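Local coordinates for protein acyl-homoserine-lactone synthase (Mesorhizobium sp. ORS 3359, PDB 6WNS) that probably makes acyl-homoserine lactone quorum-sensing signals by transferring an acyl group from coenzyme A thioesters to S-adenosylmethionine, as in its enzyme family, at residues L6-W9 with E10-K13; E20-F23 with R24-D28. All blocks are in the same frame, centred on the assembly; numbering follows the deposited sequence.

Overall arrangement
Both contacts are local, made by neighbours in sequence, and they come in series along the N-terminal part of the chain. Contact 1 (6-9 with 10-13) forms first, where strand 4-7, an outermost strand of the mixed sheet, gives way to the loop that leads into helix 16-31. Contact 2 (20-23 with 24-28) follows on that helix. Their centres lie about 16 Å apart, and their nearest atoms remain about 7 Å from each other. Strand 56-60 is a common neighbour: Tyr57 and Leu59 meet side chains from both. Contact 1 thus closes the surface turn between strand and helix, while contact 2 lies where the helix packs on the sheet of this acetyltransferase-clan synthase.

Contact 1. Residues L6-W9 with E10-K13; sequences LVTW and ENRK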
# COMPACT_ATOMS: atom_id res chain seq x y z
N LEU A 6 -8.44 9.30 -0.63
CA LEU A 6 -7.40 9.30 -1.67
C LEU A 6 -6.73 10.66 -1.64
O LEU A 6 -7.40 11.66 -2.01
CB LEU A 6 -8.01 9.06 -3.04
CG LEU A 6 -7.03 9.29 -4.17
CD1 LEU A 6 -5.79 8.38 -4.00
CD2 LEU A 6 -7.72 9.10 -5.49
N VAL A 7 -5.49 10.70 -1.17
CA VAL A 7 -4.71 11.97 -1.13
C VAL A 7 -3.68 11.96 -2.23
O VAL A 7 -2.88 10.98 -2.35
CB VAL A 7 -4.06 12.21 0.24
CG1 VAL A 7 -3.55 13.61 0.31
CG2 VAL A 7 -5.10 11.98 1.35
N THR A 8 -3.72 13.02 -3.03
CA THR A 8 -2.86 13.17 -4.21
C THR A 8 -2.17 14.51 -4.17
O THR A 8 -2.48 15.35 -3.33
CB THR A 8 -3.67 13.09 -5.51
OG1 THR A 8 -4.48 14.27 -5.65
CG2 THR A 8 -4.48 11.82 -5.48
N TRP A 9 -1.31 14.76 -5.15
CA TRP A 9 -0.75 16.11 -5.31
C TRP A 9 -1.89 17.11 -5.40
O TRP A 9 -1.75 18.19 -4.85
CB TRP A 9 0.11 16.17 -6.57
CG TRP A 9 0.90 17.43 -6.67
CD1 TRP A 9 0.76 18.47 -7.55
CD2 TRP A 9 1.97 17.79 -5.79
NE1 TRP A 9 1.70 19.43 -7.29
CE2 TRP A 9 2.46 19.04 -6.23
CE3 TRP A 9 2.52 17.19 -4.66
CZ2 TRP A 9 3.52 19.69 -5.59
CZ3 TRP A 9 3.61 17.81 -4.09
CH2 TRP A 9 4.07 19.04 -4.52
N GLU A 10 -2.98 16.81 -6.10
CA GLU A 10 -3.99 17.83 -6.41
C GLU A 10 -4.69 18.28 -5.13
O GLU A 10 -5.07 19.44 -5.07
CB GLU A 10 -5.04 17.30 -7.40
CG GLU A 10 -4.54 17.18 -8.81
CD GLU A 10 -5.69 16.95 -9.79
OE1 GLU A 10 -5.85 17.74 -10.73
OE2 GLU A 10 -6.46 16.00 -9.56
N ASN A 11 -4.97 17.39 -4.18
CA ASN A 11 -5.77 17.76 -2.98
C ASN A 11 -4.87 17.79 -1.72
O ASN A 11 -5.41 17.78 -0.57
CB ASN A 11 -7.01 16.86 -2.82
CG ASN A 11 -6.66 15.42 -2.54
OD1 ASN A 11 -5.47 15.03 -2.55
ND2 ASN A 11 -7.68 14.63 -2.27
N ARG A 12 -3.55 17.85 -1.88
CA ARG A 12 -2.61 17.79 -0.73
C ARG A 12 -2.85 18.96 0.26
O ARG A 12 -2.61 18.79 1.49
CB ARG A 12 -1.16 17.73 -1.23
CG ARG A 12 -0.66 19.06 -1.71
CD ARG A 12 0.71 18.99 -2.43
NE ARG A 12 1.26 20.29 -2.68
CZ ARG A 12 0.90 21.05 -3.70
NH1 ARG A 12 -0.04 20.61 -4.54
NH2 ARG A 12 1.42 22.26 -3.89
N LYS A 13 -3.31 20.11 -0.20
CA LYS A 13 -3.49 21.27 0.70
C LYS A 13 -4.74 21.09 1.56
O LYS A 13 -4.65 21.35 2.75
CB LYS A 13 -3.55 22.56 -0.09
CG LYS A 13 -2.18 22.92 -0.66
CD LYS A 13 -2.16 24.31 -1.14
CE LYS A 13 -0.78 24.80 -1.50
NZ LYS A 13 -0.91 26.28 -1.52
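The guanidinium of Arg12 lies flat over one face of the Trp9 indole, the two planes only 6° from parallel and the side chains running side by side in the same direction. CZ of Arg12 sits 3.7 Å from the centroid of the six-membered ring of Trp9, a cation-pi contact, and CD of Arg12 adds a CH-pi contact over the same ring. Arg12 NH1 lies above the indole nearer its rim and also donates to the backbone O of Trp9 at 3.0 Å; that oxygen lies in the guanidinium plane, so the bond helps to fix the rotation of the group that stacks. Trp9 turns its ring this way with CG anti to the backbone N (chi1 -170°), while the chain of Arg12 runs extended from CG to NE alongside the ring. With an alanine here instead of Arg12, this face of the indole would probably lose its cation and the Trp9 carbonyl its side-chain donor. Trp9 to Arg12 form a type I beta turn, which carries the chain from edge strand 4-7 toward helix 16-31. The side chains of Asn11 and Thr8 cross at about a right angle, and the Asn11 amide reaches back to grip the backbone through both ends. Its OD1 accepts from Thr8 N at 2.7 Å in a nearly straight bond, and its ND2 donates to Leu6 O at 3.0 Å, with that oxygen in the amide plane. A chi1 of 65° holds Asn11 CG between its own backbone N and carbonyl carbon, folding the amide back against the strand. Thr8 OG1 accepts a weak bond from Glu10 N at 3.0 Å. Val7 rests its CG1 against Asn11 OD1, and Val7 and Arg12 both touch Leu19 of helix 16-31.

Contact 2. Residues E20-F23 with R24-D28; sequences ERYF and RIRYD
Arg26 NH1 donates to Tyr22 OH at 3.1 Å, one turn back along the helix, the hydroxyl lying near the guanidinium edge but tilted 21° from its plane. The main anchor of this arginine is Asp51, which takes a salt bridge from NH2, while NE makes a second with Glu46, so three bonds to different residues orient the buried group. Arg26 CD lies over one face of the Tyr22 ring, 3.4 Å from Tyr22 CZ, and the bend at chi3 (53°) beyond it swings the guanidinium round toward Tyr22 OH. Ring and guanidinium planes stand 80° apart. Phe23 flanks the same arginine, its CE2 lying 3.7 Å from Arg26 NH1 and over one face of the guanidinium. This i to i+3 and i+4 pattern is that of an alpha-helix, here helix 16-31, which packs through Tyr22 and Phe23 on Tyr57 of strand 56-60 in the synthase's mixed sheet. Backbone bonds run in step, Ile25 N to Arg21 O at 2.8 Å and Arg26 N to Tyr22 O at 3.0 Å. On the exposed flank, Arg24 folds over the Glu20 carbonyl, its CG 3.2 Å from Glu20 O. Glu20 OE1 is 4.5 Å from Arg24 NH2 and far off the guanidinium plane: the charges are near, but no N-H is aimed at the oxygen. Ile25 lays CG1 beside Arg21 O and touches Ile67 and Met109 in loops.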
# COMPACT_ATOMS: atom_id res chain seq x y z
N GLU A 20 0.59 15.71 7.42
CA GLU A 20 1.56 16.02 8.50
C GLU A 20 1.47 14.92 9.55
O GLU A 20 2.52 14.37 9.84
CB GLU A 20 1.34 17.46 9.01
CG GLU A 20 2.05 18.39 8.07
CD GLU A 20 1.66 19.84 8.03
OE1 GLU A 20 0.94 20.27 8.95
OE2 GLU A 20 2.13 20.52 7.08
N ARG A 21 0.25 14.49 9.95
CA ARG A 21 0.10 13.37 10.91
C ARG A 21 0.61 12.08 10.27
O ARG A 21 1.25 11.31 10.94
CB ARG A 21 -1.36 13.26 11.39
CG ARG A 21 -1.75 14.42 12.29
CD ARG A 21 -3.01 14.18 13.09
NE ARG A 21 -4.12 13.70 12.29
CZ ARG A 21 -4.98 14.48 11.63
NH1 ARG A 21 -4.84 15.80 11.66
NH2 ARG A 21 -5.97 13.90 10.96
N TYR A 22 0.32 11.87 8.98
CA TYR A 22 0.70 10.65 8.25
C TYR A 22 2.25 10.52 8.29
O TYR A 22 2.75 9.42 8.60
CB TYR A 22 0.16 10.74 6.82
CG TYR A 22 0.74 9.71 5.90
CD1 TYR A 22 0.43 8.37 6.06
CD2 TYR A 22 1.64 10.05 4.88
CE1 TYR A 22 1.04 7.39 5.30
CE2 TYR A 22 2.18 9.07 4.05
CZ TYR A 22 1.82 7.74 4.20
OH TYR A 22 2.40 6.80 3.40
N PHE A 23 3.00 11.58 7.98
CA PHE A 23 4.49 11.51 7.97
C PHE A 23 5.06 11.32 9.40
O PHE A 23 6.11 10.69 9.60
CB PHE A 23 5.07 12.69 7.24
CG PHE A 23 4.92 12.49 5.75
CD1 PHE A 23 4.05 13.28 5.01
CD2 PHE A 23 5.65 11.52 5.09
CE1 PHE A 23 3.88 13.08 3.64
CE2 PHE A 23 5.50 11.33 3.73
CZ PHE A 23 4.59 12.09 3.01
N ARG A 24 4.35 11.79 10.40
CA ARG A 24 4.74 11.58 11.83
C ARG A 24 4.50 10.13 12.19
O ARG A 24 5.33 9.55 12.90
CB ARG A 24 3.94 12.54 12.74
CG ARG A 24 4.29 14.01 12.51
CD ARG A 24 4.02 14.96 13.69
NE ARG A 24 3.62 16.33 13.36
CZ ARG A 24 3.96 17.07 12.28
NH1 ARG A 24 4.74 16.59 11.32
NH2 ARG A 24 3.48 18.31 12.15
N ILE A 25 3.35 9.58 11.77
CA ILE A 25 3.00 8.17 11.98
C ILE A 25 4.07 7.26 11.35
O ILE A 25 4.48 6.24 11.98
CB ILE A 25 1.58 7.91 11.46
CG1 ILE A 25 0.56 8.52 12.42
CG2 ILE A 25 1.36 6.44 11.29
CD1 ILE A 25 -0.88 8.47 11.91
N ARG A 26 4.52 7.58 10.16
CA ARG A 26 5.62 6.80 9.51
C ARG A 26 6.89 6.81 10.35
O ARG A 26 7.63 5.77 10.43
CB ARG A 26 5.80 7.37 8.10
CG ARG A 26 4.67 6.82 7.24
CD ARG A 26 4.71 7.22 5.83
NE ARG A 26 6.02 6.94 5.23
CZ ARG A 26 6.30 7.30 3.99
NH1 ARG A 26 5.33 7.65 3.18
NH2 ARG A 26 7.54 7.27 3.56
N TYR A 27 7.15 7.91 11.04
CA TYR A 27 8.27 7.95 12.01
C TYR A 27 8.00 6.93 13.12
O TYR A 27 8.87 6.09 13.38
CB TYR A 27 8.48 9.35 12.57
CG TYR A 27 9.25 9.33 13.83
CD1 TYR A 27 10.63 9.30 13.77
CD2 TYR A 27 8.64 9.29 15.08
CE1 TYR A 27 11.40 9.28 14.90
CE2 TYR A 27 9.40 9.28 16.24
CZ TYR A 27 10.79 9.25 16.14
OH TYR A 27 11.63 9.25 17.21
N ASP A 28 6.79 6.92 13.67
CA ASP A 28 6.44 5.99 14.79
C ASP A 28 6.61 4.54 14.33
O ASP A 28 7.14 3.70 15.10
CB ASP A 28 5.05 6.24 15.31
CG ASP A 28 4.84 7.62 15.92
OD1 ASP A 28 5.78 8.18 16.47
OD2 ASP A 28 3.73 8.14 15.78